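Local structure of OBCA, Oxalate Biosynthetic Component A (Burkholderia glumae, 4NNB) at residues P202-A207 against R228-R233; R235-I238 against G242-T245; G428-V433 against V459-G464. The protein is probably an enzyme with a domain of the TIM-barrel class, modelled here with a magnesium ion and an oxaloacetate ion bound. All coordinates share one frame; numbering follows the deposited sequence.

Contact 1 (P202-A207 against R228-R233); sequences PITPEA and RDLSDR
Ile203 and Leu230 carry this contact between the loop entering helix 205-217 and the strand end and turn at Arg228 to Leu230, with Arg228 as the third residue, and it is a good example of how a few apolar atoms and one water can join a loop to a strand end. Ile203 CD1 sits at the fork of the leucine and meets both methyls, with Leu230 CD2 at 3.8 Å. Its reach follows from the torsions: CG1 lies between the backbone N and the carbonyl carbon (chi1 62°), and the chain then runs extended (chi2 178°). Leu230 CD1 also comes to 3.8 Å from Ile203 O and to 4.0 Å from Thr204 CG2, whose side chain it crosses at about a right angle. Arg228 adds the aliphatic part of its side chain, with Ile203 CG2 4.3 Å from Arg228 CG. Its guanidinium turns to other company: the carbonyl oxygens of Ile13, Gly14, Pro17 and Gln249 accept its hydrogen bonds.

Polar linkage is left to a water. It accepts from Arg228 N at 2.9 Å and donates to Ile203 O, also at 2.9 Å. Both partners are held in shape locally. Thr204 OG1 caps the helix as N-cap residue, receiving Ala207 N at 3.3 Å, while Asp229 forms an Asx turn, its OD1 taking Ser231 N from above the carboxylate plane and Ser231 OG on the syn lone pair. The same strand carries the magnesium ligands His224 and His226, and the Arg228 side chain is about 9 Å from the ion. Chemically, then, the join is apolar between side chains and polar only through water, while four backbone carbonyls bind the Arg228 guanidinium and would probably help to hold its charge.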
# COMPACT_ATOMS: atom_id res chain seq x y z
N PRO A 202 8.80 -2.53 3.23
CA PRO A 202 10.07 -1.91 3.67
C PRO A 202 9.84 -0.64 4.48
O PRO A 202 9.22 0.32 4.00
CB PRO A 202 10.78 -1.57 2.36
CG PRO A 202 9.63 -1.32 1.37
CD PRO A 202 8.43 -2.13 1.85
N ILE A 203 10.34 -0.65 5.71
CA ILE A 203 10.13 0.49 6.59
C ILE A 203 11.42 1.10 7.12
O ILE A 203 11.39 2.04 7.91
CB ILE A 203 9.19 0.12 7.74
CG1 ILE A 203 9.80 -0.99 8.60
CG2 ILE A 203 7.84 -0.31 7.19
CD1 ILE A 203 8.92 -1.36 9.79
N THR A 204 12.56 0.58 6.67
CA THR A 204 13.85 1.09 7.11
C THR A 204 14.61 1.61 5.90
O THR A 204 14.31 1.23 4.76
CB THR A 204 14.70 -0.01 7.79
OG1 THR A 204 15.04 -1.01 6.83
CG2 THR A 204 13.93 -0.64 8.93
N PRO A 205 15.60 2.49 6.13
CA PRO A 205 16.37 3.03 5.00
C PRO A 205 16.97 1.93 4.12
O PRO A 205 16.94 2.06 2.89
CB PRO A 205 17.48 3.82 5.69
CG PRO A 205 16.83 4.31 6.97
CD PRO A 205 15.92 3.18 7.40
N GLU A 206 17.48 0.87 4.74
CA GLU A 206 18.12 -0.22 3.99
C GLU A 206 17.11 -0.95 3.12
O GLU A 206 17.35 -1.19 1.94
CB GLU A 206 18.77 -1.22 4.95
CG GLU A 206 20.05 -1.84 4.41
CD GLU A 206 21.25 -0.94 4.62
OE1 GLU A 206 21.18 -0.04 5.49
OE2 GLU A 206 22.26 -1.12 3.91
N ALA A 207 15.99 -1.32 3.72
CA ALA A 207 14.94 -2.05 3.01
C ALA A 207 14.28 -1.17 1.94
O ALA A 207 13.99 -1.64 0.83
CB ALA A 207 13.90 -2.58 4.01
N ARG A 228 8.62 6.00 7.78
CA ARG A 228 7.80 5.65 8.93
C ARG A 228 8.59 5.87 10.21
O ARG A 228 9.80 5.65 10.24
CB ARG A 228 7.38 4.17 8.89
CG ARG A 228 6.61 3.74 7.64
CD ARG A 228 5.26 4.43 7.51
NE ARG A 228 4.50 3.82 6.42
CZ ARG A 228 3.74 2.74 6.56
NH1 ARG A 228 3.62 2.15 7.75
NH2 ARG A 228 3.09 2.24 5.52
N ASP A 229 7.90 6.26 11.28
CA ASP A 229 8.53 6.47 12.58
C ASP A 229 8.58 5.14 13.35
O ASP A 229 7.54 4.57 13.67
CB ASP A 229 7.73 7.56 13.33
CG ASP A 229 8.08 7.67 14.80
OD1 ASP A 229 9.20 7.30 15.20
OD2 ASP A 229 7.22 8.16 15.57
N LEU A 230 9.78 4.65 13.62
CA LEU A 230 9.95 3.36 14.31
C LEU A 230 10.51 3.52 15.73
O LEU A 230 10.97 2.55 16.32
CB LEU A 230 10.87 2.42 13.52
CG LEU A 230 10.56 2.13 12.05
CD1 LEU A 230 11.43 0.99 11.52
CD2 LEU A 230 9.09 1.83 11.86
N SER A 231 10.47 4.74 16.26
CA SER A 231 11.08 5.03 17.56
C SER A 231 10.32 4.38 18.72
O SER A 231 10.86 4.25 19.83
CB SER A 231 11.17 6.54 17.78
OG SER A 231 9.87 7.12 17.76
N ASP A 232 9.08 3.99 18.48
CA ASP A 232 8.24 3.39 19.51
C ASP A 232 8.31 1.84 19.55
O ASP A 232 7.46 1.19 20.18
CB ASP A 232 6.79 3.86 19.34
CG ASP A 232 6.10 3.21 18.13
OD1 ASP A 232 6.81 2.66 17.28
OD2 ASP A 232 4.85 3.27 18.03
N ARG A 233 9.30 1.25 18.88
CA ARG A 233 9.43 -0.21 18.86
C ARG A 233 9.72 -0.75 20.26
O ARG A 233 10.62 -0.27 20.94
CB ARG A 233 10.53 -0.64 17.89
CG ARG A 233 11.11 -2.02 18.20
CD ARG A 233 12.27 -2.36 17.29
NE ARG A 233 11.82 -2.60 15.92
CZ ARG A 233 12.01 -3.75 15.26
NH1 ARG A 233 12.64 -4.76 15.84
NH2 ARG A 233 11.56 -3.87 14.02
O HOH W 1 11.21 4.88 7.20

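Contact 2 (R235-I238 against G242-T245); sequences RIEI and GVVT
The guanidinium of Arg235 lies with one face against Val243, whose CG1 stands 3.5 Å above the plane and over the centre of the group. Thr245 OG1 approaches the same group obliquely, though its hydrogen bond is made with Glu24. A bend at chi3 (64°) folds the arginine back over its cross-strand diagonal neighbour, and the two side chains cross at about a right angle. The other methyl, Val243 CG2, lies 3.4 Å from Arg235 NH2 and 3.3 Å from Glu237 OE2, which places one valine between an acid and a base.

Beneath these groups runs an antiparallel beta hairpin in textbook register. Arg235 with Thr245 and Glu237 with Val243 are non-hydrogen-bonded pairs, while Ile236 with Val244 and Ile238 with Gly242 are hydrogen-bonded ones. Ile236 N reaches Val244 O at 2.7 Å, and Val244 N returns to Ile236 O at 2.9 Å. Nearer the turn, Gly242 N gives Ile238 O a bond of 2.8 Å that is almost straight (175°) and lies in the carbonyl plane; Ile238 N answers from above the plane of the Gly242 carbonyl. Gly242 has a positive phi, a conformation that suits glycine.

The chemistry implies a division of labour: backbone bonds set the register, while charged chains on the Arg235 side shelter Val243 by contact.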
# COMPACT_ATOMS: atom_id res chain seq x y z
N ARG A 235 9.80 -4.60 22.65
CA ARG A 235 9.69 -6.05 22.71
C ARG A 235 8.92 -6.48 23.96
O ARG A 235 9.32 -6.16 25.08
CB ARG A 235 11.09 -6.68 22.70
CG ARG A 235 11.79 -6.61 21.36
CD ARG A 235 13.28 -6.93 21.47
NE ARG A 235 13.53 -8.30 21.91
CZ ARG A 235 13.56 -9.34 21.09
NH1 ARG A 235 13.34 -9.18 19.79
NH2 ARG A 235 13.79 -10.55 21.57
N ILE A 236 7.82 -7.20 23.76
CA ILE A 236 7.02 -7.72 24.86
C ILE A 236 7.30 -9.21 25.05
O ILE A 236 7.11 -10.00 24.14
CB ILE A 236 5.51 -7.52 24.60
CG1 ILE A 236 5.19 -6.05 24.36
CG2 ILE A 236 4.69 -8.06 25.76
CD1 ILE A 236 3.72 -5.79 24.08
N GLU A 237 7.75 -9.58 26.25
CA GLU A 237 8.12 -10.97 26.51
C GLU A 237 6.98 -11.72 27.19
O GLU A 237 6.40 -11.24 28.16
CB GLU A 237 9.40 -11.06 27.33
CG GLU A 237 9.94 -12.48 27.47
CD GLU A 237 11.46 -12.55 27.45
OE1 GLU A 237 12.08 -12.32 28.51
OE2 GLU A 237 12.02 -12.83 26.37
N ILE A 238 6.66 -12.90 26.66
CA ILE A 238 5.54 -13.70 27.16
C ILE A 238 6.00 -15.12 27.44
O ILE A 238 6.42 -15.83 26.52
CB ILE A 238 4.38 -13.70 26.16
CG1 ILE A 238 3.79 -12.28 26.04
CG2 ILE A 238 3.30 -14.69 26.57
CD1 ILE A 238 2.67 -12.14 25.04
N GLY A 242 7.48 -16.55 24.04
CA GLY A 242 8.61 -15.82 23.49
C GLY A 242 8.31 -14.35 23.31
O GLY A 242 7.39 -13.81 23.91
N VAL A 243 9.09 -13.69 22.46
CA VAL A 243 8.98 -12.24 22.29
C VAL A 243 8.11 -11.85 21.10
O VAL A 243 8.22 -12.40 20.01
CB VAL A 243 10.38 -11.60 22.13
CG1 VAL A 243 10.27 -10.09 22.03
CG2 VAL A 243 11.28 -12.00 23.29
N VAL A 244 7.21 -10.90 21.34
CA VAL A 244 6.46 -10.26 20.29
C VAL A 244 6.89 -8.78 20.25
O VAL A 244 7.09 -8.16 21.31
CB VAL A 244 4.94 -10.45 20.52
CG1 VAL A 244 4.14 -9.36 19.86
CG2 VAL A 244 4.50 -11.83 20.02
N THR A 245 7.07 -8.22 19.06
CA THR A 245 7.51 -6.83 18.90
C THR A 245 6.35 -5.97 18.41
O THR A 245 5.74 -6.28 17.39
CB THR A 245 8.65 -6.74 17.88
OG1 THR A 245 9.68 -7.67 18.23
CG2 THR A 245 9.24 -5.32 17.81

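Contact 3 (G428-V433 against V459-G464); sequences GQLRPV and VDVALG
Leu430 and Val461 supply the apolar part of this contact between two helices. Leu430 CD1 touches Val461 CG1 at 3.9 Å, and the side chains cross at about a right angle. The valine offers that methyl because CG1 is anti to the backbone N (chi1 171°).

The polar part is a single weak hydrogen bond. Arg431 NH1 donates to Gly464 O at 3.1 Å, with an angle at the hydrogen of 135°. Bends at chi2 and chi3 swing the guanidinium across to the neighbouring helix, and the carbonyl meets it obliquely. Since Gly464 lies in the last turn of helix 458-465, the positive charge near that C-terminal end would probably be favourable, though an exposed arginine and a bent bond suggest a modest gain.

Each helix also has its own backbone features. Gly464 N closes a helical bond to Asp460 O at 2.9 Å, whereas helix 416-440 is kinked at Pro432 and Val433, where neither nitrogen bonds to the turn before; that of the proline has no proton to give.

Placed in the fold, the pair shows a familiar alpha/beta layering. Helix 416-440 leads into strand 444-449, which leads on to helix 458-465, and Ile448 of that strand packs against both Leu430 and Val461. Leu398 and Ile399 also touch Leu430, while helix 495-507 meets the second helix through Val459 and helix 352-359 meets the first through Val433.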
# COMPACT_ATOMS: atom_id res chain seq x y z
N GLY A 428 -16.09 6.84 -17.57
CA GLY A 428 -17.11 7.89 -17.57
C GLY A 428 -16.94 8.87 -16.43
O GLY A 428 -17.17 10.07 -16.59
N GLN A 429 -16.53 8.37 -15.27
CA GLN A 429 -16.29 9.24 -14.12
C GLN A 429 -14.98 10.02 -14.27
O GLN A 429 -14.92 11.22 -13.96
CB GLN A 429 -16.28 8.43 -12.83
CG GLN A 429 -17.65 7.95 -12.41
CD GLN A 429 -18.51 9.08 -11.90
OE1 GLN A 429 -18.22 9.67 -10.86
NE2 GLN A 429 -19.57 9.40 -12.64
N LEU A 430 -13.94 9.36 -14.76
CA LEU A 430 -12.61 9.96 -14.78
C LEU A 430 -12.36 10.83 -16.00
O LEU A 430 -11.53 11.74 -15.95
CB LEU A 430 -11.52 8.88 -14.66
CG LEU A 430 -11.47 8.14 -13.32
CD1 LEU A 430 -10.48 6.96 -13.40
CD2 LEU A 430 -11.08 9.10 -12.20
N ARG A 431 -13.09 10.57 -17.09
CA ARG A 431 -12.84 11.30 -18.35
C ARG A 431 -12.90 12.83 -18.22
O ARG A 431 -11.97 13.51 -18.67
CB ARG A 431 -13.77 10.81 -19.48
CG ARG A 431 -13.65 11.62 -20.77
CD ARG A 431 -12.81 10.90 -21.80
NE ARG A 431 -13.50 9.70 -22.27
CZ ARG A 431 -12.89 8.69 -22.89
NH1 ARG A 431 -11.59 8.74 -23.10
NH2 ARG A 431 -13.59 7.64 -23.28
N PRO A 432 -13.97 13.38 -17.61
CA PRO A 432 -14.03 14.85 -17.54
C PRO A 432 -12.93 15.41 -16.64
O PRO A 432 -12.49 16.54 -16.87
CB PRO A 432 -15.39 15.12 -16.89
CG PRO A 432 -16.15 13.85 -16.96
CD PRO A 432 -15.14 12.76 -16.96
N VAL A 433 -12.49 14.65 -15.64
CA VAL A 433 -11.38 15.07 -14.78
C VAL A 433 -10.11 15.17 -15.63
O VAL A 433 -9.42 16.19 -15.61
CB VAL A 433 -11.17 14.11 -13.58
CG1 VAL A 433 -9.88 14.43 -12.81
CG2 VAL A 433 -12.37 14.17 -12.64
N VAL A 459 -5.00 -1.14 -16.17
CA VAL A 459 -4.54 -1.01 -17.54
C VAL A 459 -5.65 -0.57 -18.50
O VAL A 459 -5.42 0.32 -19.32
CB VAL A 459 -3.84 -2.29 -18.03
CG1 VAL A 459 -3.51 -2.19 -19.52
CG2 VAL A 459 -2.58 -2.52 -17.22
N ASP A 460 -6.83 -1.17 -18.40
CA ASP A 460 -7.92 -0.79 -19.31
C ASP A 460 -8.29 0.68 -19.14
O ASP A 460 -8.44 1.41 -20.12
CB ASP A 460 -9.16 -1.65 -19.08
CG ASP A 460 -9.01 -3.07 -19.63
OD1 ASP A 460 -8.21 -3.28 -20.56
OD2 ASP A 460 -9.71 -3.96 -19.12
N VAL A 461 -8.42 1.11 -17.88
CA VAL A 461 -8.80 2.49 -17.59
C VAL A 461 -7.74 3.48 -18.05
O VAL A 461 -8.05 4.51 -18.65
CB VAL A 461 -9.08 2.70 -16.09
CG1 VAL A 461 -9.26 4.18 -15.77
CG2 VAL A 461 -10.31 1.93 -15.69
N ALA A 462 -6.47 3.16 -17.80
CA ALA A 462 -5.39 4.07 -18.17
C ALA A 462 -5.26 4.20 -19.68
O ALA A 462 -5.01 5.29 -20.22
CB ALA A 462 -4.08 3.60 -17.56
N LEU A 463 -5.39 3.07 -20.37
CA LEU A 463 -5.25 3.06 -21.82
C LEU A 463 -6.44 3.78 -22.46
O LEU A 463 -6.27 4.54 -23.41
CB LEU A 463 -5.13 1.61 -22.31
CG LEU A 463 -3.75 1.19 -22.82
CD1 LEU A 463 -2.61 1.96 -22.20
CD2 LEU A 463 -3.52 -0.31 -22.65
N GLY A 464 -7.62 3.57 -21.91
CA GLY A 464 -8.83 4.16 -22.47
C GLY A 464 -8.92 5.66 -22.23
O GLY A 464 -9.65 6.36 -22.93

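Contacts 1 and 2 are neighbours in chain and space: strand 222-229 is followed by strand 234-238, and Arg233 CG of contact 1 packs on Thr245 CG2 of contact 2 at 3.8 Å. Contact 3 lies across the chain's centre, its centre about 36 Å from that of contact 1 and about 48 Å from that of contact 2. None is wholly core: each mixes buried and more exposed residues, and contact 2 lies farthest from the chain's centre. Their chemistry differs too. A small hairpin depends on direct backbone bonds, a loop join at the end of strand 222-229 uses a water, and helices packed on the outside of the strand layer rely on methyl packing and one weak bond.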